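Local coordinates for protein anti-cleavage anti-greA transcription factor gfh1 (Thermus thermophilus, PDB 2F23) that shuts down every catalytic activity of RNA polymerase by partly blocking the substrate site so that NTPs cannot bind, at residues A[124-137]-A[140-154]. Numbering follows the deposited sequence.
Sequences PMGKALLGHRVGDV and LDTPKGKREFRVVAI
Met-125 of the short helix 124-129 lies across Leu-140 at about a right angle, its CG 4.0 Å from Leu-140 CB. With CG anti to the backbone N (chi1 -165°) and a bend at chi3, its methyl is laid against the strand backbone, CE being 3.0 Å from Asp-141 O and 3.4 Å from Thr-142 CA, the latter tighter than usual van der Waals contact. The two branches of Leu-140 divide the rest of the helix face: CD2 meets Ala-128 CB at 3.6 Å, while CD1 reaches Leu-129 CD2. The looser edge lies at Pro-124, where the carboxylate of the exposed Asp-141 reaches the proline ring, OD2 3.9 Å from CB; beside it one water accepts from Met-125 N and donates to Asp-141 O.

A second anchor is the type II turn from Arg-133 to Asp-136. Gly-135 N donates to Val-151 O (2.8 Å), and Val-151 N returns a bond to Asp-136 O (2.9 Å). Val-151 CB presses on Arg-133 O, and Val-134 sets CG2 against Ala-153 and Ile-154. Asp-136 OD2 ties the turn together, taking Arg-133 N and His-132 ND1 from opposite faces of its carboxylate; its OD1 bonds Thr-8.

Val-137 then pairs with Arg-150 as a non-hydrogen-bonded antiparallel pair, beginning the edge strand 137-142 of the FKBP-like C-terminal domain. Strand 145-155 runs between this strand and 88-92, with Arg-150 salt-bridged to Glu-92. Leu-129 of helix 124-129 packs on Leu-138, whereas Val-137 and Arg-150 touch Leu-7 of strand 5-7, beside the coiled coil.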
ATOM      1  N   PRO A 124       7.498  11.408  10.759  1.00 12.99           N
ATOM      2  CA  PRO A 124       7.789  10.790   9.463  1.00 11.42           C
ATOM      3  C   PRO A 124       6.535  10.632   8.601  1.00 11.62           C
ATOM      4  O   PRO A 124       6.570  10.872   7.400  1.00 12.24           O
ATOM      5  CB  PRO A 124       8.402   9.449   9.856  1.00 13.47           C
ATOM      6  CG  PRO A 124       9.149   9.803  11.112  1.00 13.16           C
ATOM      7  CD  PRO A 124       8.141  10.658  11.855  1.00 14.03           C
ATOM      8  N   MET A 125       5.429  10.230   9.219  1.00 11.07           N
ATOM      9  CA  MET A 125       4.181  10.050   8.479  1.00 11.46           C
ATOM     10  C   MET A 125       3.655  11.403   8.007  1.00 10.11           C
ATOM     11  O   MET A 125       3.241  11.552   6.858  1.00  9.89           O
ATOM     12  CB  MET A 125       3.132   9.365   9.359  1.00 13.20           C
ATOM     13  CG  MET A 125       1.926   8.813   8.608  1.00 15.81           C
ATOM     14  SD  MET A 125       0.730   7.952   9.690  1.00 11.50           S
ATOM     15  CE  MET A 125       1.728   7.460  11.023  1.00 17.97           C
ATOM     16  N   GLY A 126       3.685  12.382   8.907  1.00 10.88           N
ATOM     17  CA  GLY A 126       3.206  13.712   8.575  1.00  9.64           C
ATOM     18  C   GLY A 126       3.942  14.320   7.402  1.00 10.03           C
ATOM     19  O   GLY A 126       3.323  14.812   6.459  1.00  9.66           O
ATOM     20  N   LYS A 127       5.270  14.288   7.455  1.00 11.09           N
ATOM     21  CA  LYS A 127       6.071  14.848   6.380  1.00 12.14           C
ATOM     22  C   LYS A 127       5.878  14.100   5.072  1.00 10.93           C
ATOM     23  O   LYS A 127       5.993  14.685   3.996  1.00 13.94           O
ATOM     24  CB  LYS A 127       7.559  14.844   6.750  1.00 13.00           C
ATOM     25  CG  LYS A 127       7.966  15.941   7.729  1.00 17.44           C
ATOM     26  CD  LYS A 127       9.470  16.185   7.672  1.00 18.33           C
ATOM     27  CE  LYS A 127       9.905  17.351   8.554  1.00 20.34           C
ATOM     28  NZ  LYS A 127       9.980  17.004   9.996  1.00 20.58           N
ATOM     29  N   ALA A 128       5.590  12.806   5.165  1.00 10.36           N
ATOM     30  CA  ALA A 128       5.387  11.987   3.977  1.00 10.98           C
ATOM     31  C   ALA A 128       4.063  12.306   3.284  1.00 10.86           C
ATOM     32  O   ALA A 128       3.911  12.065   2.087  1.00 13.48           O
ATOM     33  CB  ALA A 128       5.439  10.507   4.353  1.00 11.66           C
ATOM     34  N   LEU A 129       3.114  12.850   4.038  1.00  9.85           N
ATOM     35  CA  LEU A 129       1.794  13.192   3.506  1.00  9.26           C
ATOM     36  C   LEU A 129       1.735  14.598   2.911  1.00  8.04           C
ATOM     37  O   LEU A 129       1.052  14.839   1.917  1.00  7.35           O
ATOM     38  CB  LEU A 129       0.743  13.072   4.615  1.00  9.26           C
ATOM     39  CG  LEU A 129       0.337  11.662   5.054  1.00 10.67           C
ATOM     40  CD1 LEU A 129      -0.369  11.717   6.402  1.00 12.32           C
ATOM     41  CD2 LEU A 129      -0.559  11.047   3.990  1.00 11.72           C
ATOM     42  N   LEU A 130       2.463  15.528   3.515  1.00  9.19           N
ATOM     43  CA  LEU A 130       2.468  16.907   3.044  1.00  8.37           C
ATOM     44  C   LEU A 130       2.714  17.069   1.548  1.00  8.85           C
ATOM     45  O   LEU A 130       3.649  16.489   0.989  1.00  9.66           O
ATOM     46  CB  LEU A 130       3.519  17.719   3.802  1.00  7.88           C
ATOM     47  CG  LEU A 130       3.315  17.936   5.302  1.00  8.18           C
ATOM     48  CD1 LEU A 130       4.489  18.735   5.862  1.00 10.30           C
ATOM     49  CD2 LEU A 130       2.012  18.687   5.542  1.00  8.64           C
ATOM     50  N   GLY A 131       1.857  17.858   0.904  1.00  8.22           N
ATOM     51  CA  GLY A 131       2.008  18.134  -0.511  1.00  8.19           C
ATOM     52  C   GLY A 131       1.462  17.113  -1.486  1.00  7.40           C
ATOM     53  O   GLY A 131       1.598  17.287  -2.700  1.00 10.54           O
ATOM     54  N   HIS A 132       0.841  16.056  -0.976  1.00  6.95           N
ATOM     55  CA  HIS A 132       0.302  15.029  -1.854  1.00  6.59           C
ATOM     56  C   HIS A 132      -1.172  15.220  -2.151  1.00  7.87           C
ATOM     57  O   HIS A 132      -1.865  15.964  -1.457  1.00  6.29           O
ATOM     58  CB  HIS A 132       0.592  13.649  -1.275  1.00  7.52           C
ATOM     59  CG  HIS A 132       2.036  13.273  -1.372  1.00  8.78           C
ATOM     60  ND1 HIS A 132       2.651  13.011  -2.578  1.00 14.69           N
ATOM     61  CD2 HIS A 132       3.005  13.190  -0.430  1.00 13.78           C
ATOM     62  CE1 HIS A 132       3.937  12.787  -2.374  1.00 16.01           C
ATOM     63  NE2 HIS A 132       4.178  12.890  -1.080  1.00 17.48           N
ATOM     64  N   ARG A 133      -1.636  14.549  -3.199  1.00  7.58           N
ATOM     65  CA  ARG A 133      -3.017  14.683  -3.649  1.00  6.30           C
ATOM     66  C   ARG A 133      -3.744  13.357  -3.772  1.00  7.65           C
ATOM     67  O   ARG A 133      -3.144  12.293  -3.653  1.00  7.65           O
ATOM     68  CB  ARG A 133      -3.029  15.385  -5.010  1.00  7.23           C
ATOM     69  CG  ARG A 133      -2.440  16.786  -4.979  1.00  6.89           C
ATOM     70  CD  ARG A 133      -2.312  17.367  -6.378  1.00  9.82           C
ATOM     71  NE  ARG A 133      -1.753  18.718  -6.345  1.00 10.46           N
ATOM     72  CZ  ARG A 133      -2.463  19.823  -6.145  1.00 12.39           C
ATOM     73  NH1 ARG A 133      -3.776  19.757  -5.962  1.00 12.76           N
ATOM     74  NH2 ARG A 133      -1.854  21.001  -6.125  1.00 13.16           N
ATOM     75  N   VAL A 134      -5.052  13.434  -4.007  1.00  6.82           N
ATOM     76  CA  VAL A 134      -5.863  12.239  -4.188  1.00  7.22           C
ATOM     77  C   VAL A 134      -5.288  11.464  -5.367  1.00  7.50           C
ATOM     78  O   VAL A 134      -4.997  12.037  -6.419  1.00  8.51           O
ATOM     79  CB  VAL A 134      -7.332  12.620  -4.483  1.00  7.16           C
ATOM     80  CG1 VAL A 134      -8.129  11.395  -4.897  1.00  9.65           C
ATOM     81  CG2 VAL A 134      -7.953  13.251  -3.241  1.00  7.87           C
ATOM     82  N   GLY A 135      -5.097  10.164  -5.181  1.00  7.20           N
ATOM     83  CA  GLY A 135      -4.558   9.354  -6.257  1.00  6.17           C
ATOM     84  C   GLY A 135      -3.104   8.987  -6.031  1.00  6.92           C
ATOM     85  O   GLY A 135      -2.600   8.052  -6.655  1.00  7.49           O
ATOM     86  N   ASP A 136      -2.418   9.723  -5.160  1.00  7.12           N
ATOM     87  CA  ASP A 136      -1.022   9.411  -4.875  1.00  6.66           C
ATOM     88  C   ASP A 136      -0.944   8.150  -4.020  1.00  8.02           C
ATOM     89  O   ASP A 136      -1.868   7.837  -3.264  1.00  9.05           O
ATOM     90  CB  ASP A 136      -0.324  10.566  -4.135  1.00  6.63           C
ATOM     91  CG  ASP A 136       0.075  11.705  -5.059  1.00  8.91           C
ATOM     92  OD1 ASP A 136       0.322  11.448  -6.257  1.00 10.81           O
ATOM     93  OD2 ASP A 136       0.167  12.854  -4.582  1.00  8.91           O
ATOM     94  N   VAL A 137       0.169   7.431  -4.145  1.00  8.94           N
ATOM     95  CA  VAL A 137       0.401   6.205  -3.391  1.00  9.31           C
ATOM     96  C   VAL A 137       1.656   6.435  -2.554  1.00  8.91           C
ATOM     97  O   VAL A 137       2.709   6.784  -3.081  1.00 10.79           O
ATOM     98  CB  VAL A 137       0.577   5.014  -4.346  1.00  8.56           C
ATOM     99  CG1 VAL A 137       0.956   3.761  -3.573  1.00  9.88           C
ATOM    100  CG2 VAL A 137      -0.722   4.785  -5.096  1.00  8.50           C
ATOM    101  N   LEU A 140       3.815   4.698   4.314  1.00 13.36           N
ATOM    102  CA  LEU A 140       3.798   5.453   5.560  1.00 14.69           C
ATOM    103  C   LEU A 140       4.207   4.660   6.787  1.00 16.27           C
ATOM    104  O   LEU A 140       3.897   3.475   6.910  1.00 15.84           O
ATOM    105  CB  LEU A 140       2.403   6.041   5.789  1.00 14.05           C
ATOM    106  CG  LEU A 140       1.848   6.913   4.658  1.00 14.08           C
ATOM    107  CD1 LEU A 140       0.415   7.305   4.970  1.00 13.86           C
ATOM    108  CD2 LEU A 140       2.721   8.150   4.484  1.00 15.44           C
ATOM    109  N   ASP A 141       4.901   5.340   7.693  1.00 18.32           N
ATOM    110  CA  ASP A 141       5.365   4.746   8.937  1.00 19.47           C
ATOM    111  C   ASP A 141       4.291   4.989   9.990  1.00 21.13           C
ATOM    112  O   ASP A 141       4.286   6.019  10.666  1.00 22.40           O
ATOM    113  CB  ASP A 141       6.683   5.396   9.364  1.00 20.45           C
ATOM    114  CG  ASP A 141       7.787   5.200   8.338  1.00 21.06           C
ATOM    115  OD1 ASP A 141       8.180   4.039   8.102  1.00 20.55           O
ATOM    116  OD2 ASP A 141       8.264   6.203   7.767  1.00 20.79           O
ATOM    117  N   THR A 142       3.375   4.036  10.116  1.00 21.37           N
ATOM    118  CA  THR A 142       2.275   4.144  11.066  1.00 22.06           C
ATOM    119  C   THR A 142       2.635   3.471  12.384  1.00 23.67           C
ATOM    120  O   THR A 142       3.675   2.826  12.494  1.00 22.44           O
ATOM    121  CB  THR A 142       1.009   3.467  10.513  1.00 22.78           C
ATOM    122  OG1 THR A 142       1.167   2.044  10.565  1.00 21.94           O
ATOM    123  CG2 THR A 142       0.772   3.884   9.069  1.00 21.08           C
ATOM    124  N   PRO A 143       1.779   3.617  13.408  1.00 25.37           N
ATOM    125  CA  PRO A 143       2.075   2.985  14.698  1.00 26.55           C
ATOM    126  C   PRO A 143       2.038   1.459  14.608  1.00 27.60           C
ATOM    127  O   PRO A 143       2.489   0.761  15.518  1.00 28.21           O
ATOM    128  CB  PRO A 143       0.992   3.552  15.616  1.00 27.13           C
ATOM    129  CG  PRO A 143      -0.148   3.821  14.674  1.00 28.75           C
ATOM    130  CD  PRO A 143       0.557   4.437  13.494  1.00 25.96           C
ATOM    131  N   LYS A 144       1.505   0.950  13.501  1.00 27.69           N
ATOM    132  CA  LYS A 144       1.414  -0.490  13.287  1.00 28.51           C
ATOM    133  C   LYS A 144       2.532  -0.950  12.356  1.00 26.98           C
ATOM    134  O   LYS A 144       2.610  -2.123  11.998  1.00 27.77           O
ATOM    135  CB  LYS A 144       0.060  -0.856  12.671  1.00 30.48           C
ATOM    136  CG  LYS A 144      -1.142  -0.252  13.376  1.00 33.82           C
ATOM    137  CD  LYS A 144      -1.227  -0.684  14.830  1.00 35.83           C
ATOM    138  CE  LYS A 144      -2.439  -0.067  15.514  1.00 36.27           C
ATOM    139  NZ  LYS A 144      -2.532  -0.469  16.945  1.00 36.15           N
ATOM    140  N   GLY A 145       3.390  -0.016  11.961  1.00 24.68           N
ATOM    141  CA  GLY A 145       4.487  -0.355  11.073  1.00 23.07           C
ATOM    142  C   GLY A 145       4.373   0.316   9.720  1.00 21.71           C
ATOM    143  O   GLY A 145       3.515   1.176   9.517  1.00 21.60           O
ATOM    144  N   LYS A 146       5.238  -0.083   8.793  1.00 20.76           N
ATOM    145  CA  LYS A 146       5.256   0.478   7.446  1.00 20.40           C
ATOM    146  C   LYS A 146       4.143  -0.125   6.594  1.00 19.58           C
ATOM    147  O   LYS A 146       4.024  -1.344   6.482  1.00 20.50           O
ATOM    148  CB  LYS A 146       6.618   0.211   6.796  1.00 20.63           C
ATOM    149  CG  LYS A 146       6.828   0.847   5.430  1.00 24.90           C
ATOM    150  CD  LYS A 146       8.173   0.417   4.851  1.00 26.77           C
ATOM    151  CE  LYS A 146       8.469   1.092   3.518  1.00 28.86           C
ATOM    152  NZ  LYS A 146       8.664   2.561   3.667  1.00 31.59           N
ATOM    153  N   ARG A 147       3.331   0.738   5.992  1.00 17.92           N
ATOM    154  CA  ARG A 147       2.228   0.290   5.151  1.00 17.76           C
ATOM    155  C   ARG A 147       2.084   1.211   3.947  1.00 15.83           C
ATOM    156  O   ARG A 147       2.468   2.378   4.001  1.00 14.09           O
ATOM    157  CB  ARG A 147       0.922   0.298   5.948  1.00 20.87           C
ATOM    158  CG  ARG A 147       0.894  -0.655   7.131  1.00 23.68           C
ATOM    159  CD  ARG A 147       0.124  -1.937   6.838  1.00 27.53           C
ATOM    160  NE  ARG A 147       0.851  -2.900   6.008  1.00 29.72           N
ATOM    161  CZ  ARG A 147       0.959  -2.840   4.684  1.00 31.17           C
ATOM    162  NH1 ARG A 147       0.389  -1.854   4.002  1.00 29.75           N
ATOM    163  NH2 ARG A 147       1.627  -3.783   4.033  1.00 31.63           N
ATOM    164  N   GLU A 148       1.532   0.677   2.864  1.00 13.90           N
ATOM    165  CA  GLU A 148       1.328   1.459   1.650  1.00 12.96           C
ATOM    166  C   GLU A 148      -0.134   1.886   1.568  1.00 12.02           C
ATOM    167  O   GLU A 148      -1.034   1.076   1.774  1.00 11.99           O
ATOM    168  CB  GLU A 148       1.712   0.628   0.422  1.00 16.07           C
ATOM    169  CG  GLU A 148       1.356   1.265  -0.910  1.00 17.00           C
ATOM    170  CD  GLU A 148       1.928   0.507  -2.098  1.00 18.93           C
ATOM    171  OE1 GLU A 148       3.029   0.865  -2.567  1.00 22.35           O
ATOM    172  OE2 GLU A 148       1.279  -0.451  -2.556  1.00 22.04           O
ATOM    173  N   PHE A 149      -0.365   3.164   1.278  1.00  9.71           N
ATOM    174  CA  PHE A 149      -1.723   3.690   1.178  1.00 10.50           C
ATOM    175  C   PHE A 149      -1.939   4.570  -0.035  1.00 10.28           C
ATOM    176  O   PHE A 149      -1.046   5.298  -0.459  1.00 10.50           O
ATOM    177  CB  PHE A 149      -2.083   4.542   2.400  1.00  9.52           C
ATOM    178  CG  PHE A 149      -2.201   3.771   3.675  1.00 13.75           C
ATOM    179  CD1 PHE A 149      -1.122   3.686   4.551  1.00 17.11           C
ATOM    180  CD2 PHE A 149      -3.392   3.143   4.013  1.00 14.55           C
ATOM    181  CE1 PHE A 149      -1.232   2.985   5.747  1.00 19.00           C
ATOM    182  CE2 PHE A 149      -3.512   2.438   5.208  1.00 16.84           C
ATOM    183  CZ  PHE A 149      -2.427   2.360   6.075  1.00 18.02           C
ATOM    184  N   ARG A 150      -3.147   4.504  -0.578  1.00  9.82           N
ATOM    185  CA  ARG A 150      -3.531   5.341  -1.706  1.00  9.15           C
ATOM    186  C   ARG A 150      -4.374   6.445  -1.083  1.00  9.84           C
ATOM    187  O   ARG A 150      -5.199   6.175  -0.211  1.00 10.23           O
ATOM    188  CB  ARG A 150      -4.378   4.545  -2.701  1.00 10.22           C
ATOM    189  CG  ARG A 150      -4.942   5.366  -3.850  1.00 10.74           C
ATOM    190  CD  ARG A 150      -5.607   4.457  -4.871  1.00 11.91           C
ATOM    191  NE  ARG A 150      -6.739   3.738  -4.298  1.00 15.66           N
ATOM    192  CZ  ARG A 150      -7.986   4.196  -4.284  1.00 16.60           C
ATOM    193  NH1 ARG A 150      -8.268   5.378  -4.816  1.00 20.05           N
ATOM    194  NH2 ARG A 150      -8.952   3.470  -3.739  1.00 17.89           N
ATOM    195  N   VAL A 151      -4.149   7.685  -1.503  1.00  7.52           N
ATOM    196  CA  VAL A 151      -4.920   8.811  -0.984  1.00  6.86           C
ATOM    197  C   VAL A 151      -6.263   8.813  -1.702  1.00  7.79           C
ATOM    198  O   VAL A 151      -6.326   8.982  -2.914  1.00  6.82           O
ATOM    199  CB  VAL A 151      -4.197  10.150  -1.242  1.00  6.99           C
ATOM    200  CG1 VAL A 151      -5.030  11.305  -0.705  1.00  7.36           C
ATOM    201  CG2 VAL A 151      -2.827  10.127  -0.578  1.00  8.42           C
ATOM    202  N   VAL A 152      -7.339   8.618  -0.943  1.00  9.09           N
ATOM    203  CA  VAL A 152      -8.679   8.560  -1.513  1.00 10.12           C
ATOM    204  C   VAL A 152      -9.440   9.880  -1.477  1.00  9.89           C
ATOM    205  O   VAL A 152     -10.187  10.199  -2.409  1.00 11.60           O
ATOM    206  CB  VAL A 152      -9.513   7.477  -0.794  1.00 12.41           C
ATOM    207  CG1 VAL A 152     -10.945   7.473  -1.308  1.00 14.00           C
ATOM    208  CG2 VAL A 152      -8.871   6.117  -1.018  1.00 12.03           C
ATOM    209  N   ALA A 153      -9.248  10.646  -0.409  1.00  8.39           N
ATOM    210  CA  ALA A 153      -9.933  11.922  -0.258  1.00  8.88           C
ATOM    211  C   ALA A 153      -9.160  12.857   0.662  1.00  7.97           C
ATOM    212  O   ALA A 153      -8.430  12.410   1.548  1.00  8.20           O
ATOM    213  CB  ALA A 153     -11.339  11.690   0.306  1.00  8.33           C
ATOM    214  N   ILE A 154      -9.323  14.157   0.434  1.00  8.20           N
ATOM    215  CA  ILE A 154      -8.676  15.187   1.245  1.00  7.55           C
ATOM    216  C   ILE A 154      -9.708  16.284   1.464  1.00  9.06           C
ATOM    217  O   ILE A 154     -10.314  16.765   0.506  1.00 12.24           O
ATOM    218  CB  ILE A 154      -7.464  15.820   0.521  1.00  7.08           C
ATOM    219  CG1 ILE A 154      -6.421  14.748   0.205  1.00  7.45           C
ATOM    220  CG2 ILE A 154      -6.856  16.929   1.393  1.00  8.19           C
ATOM    221  CD1 ILE A 154      -5.340  15.230  -0.741  1.00  9.76           C
TER
HETATM  222  O   HOH W   1       5.551   8.756  11.608  1.00 22.92           O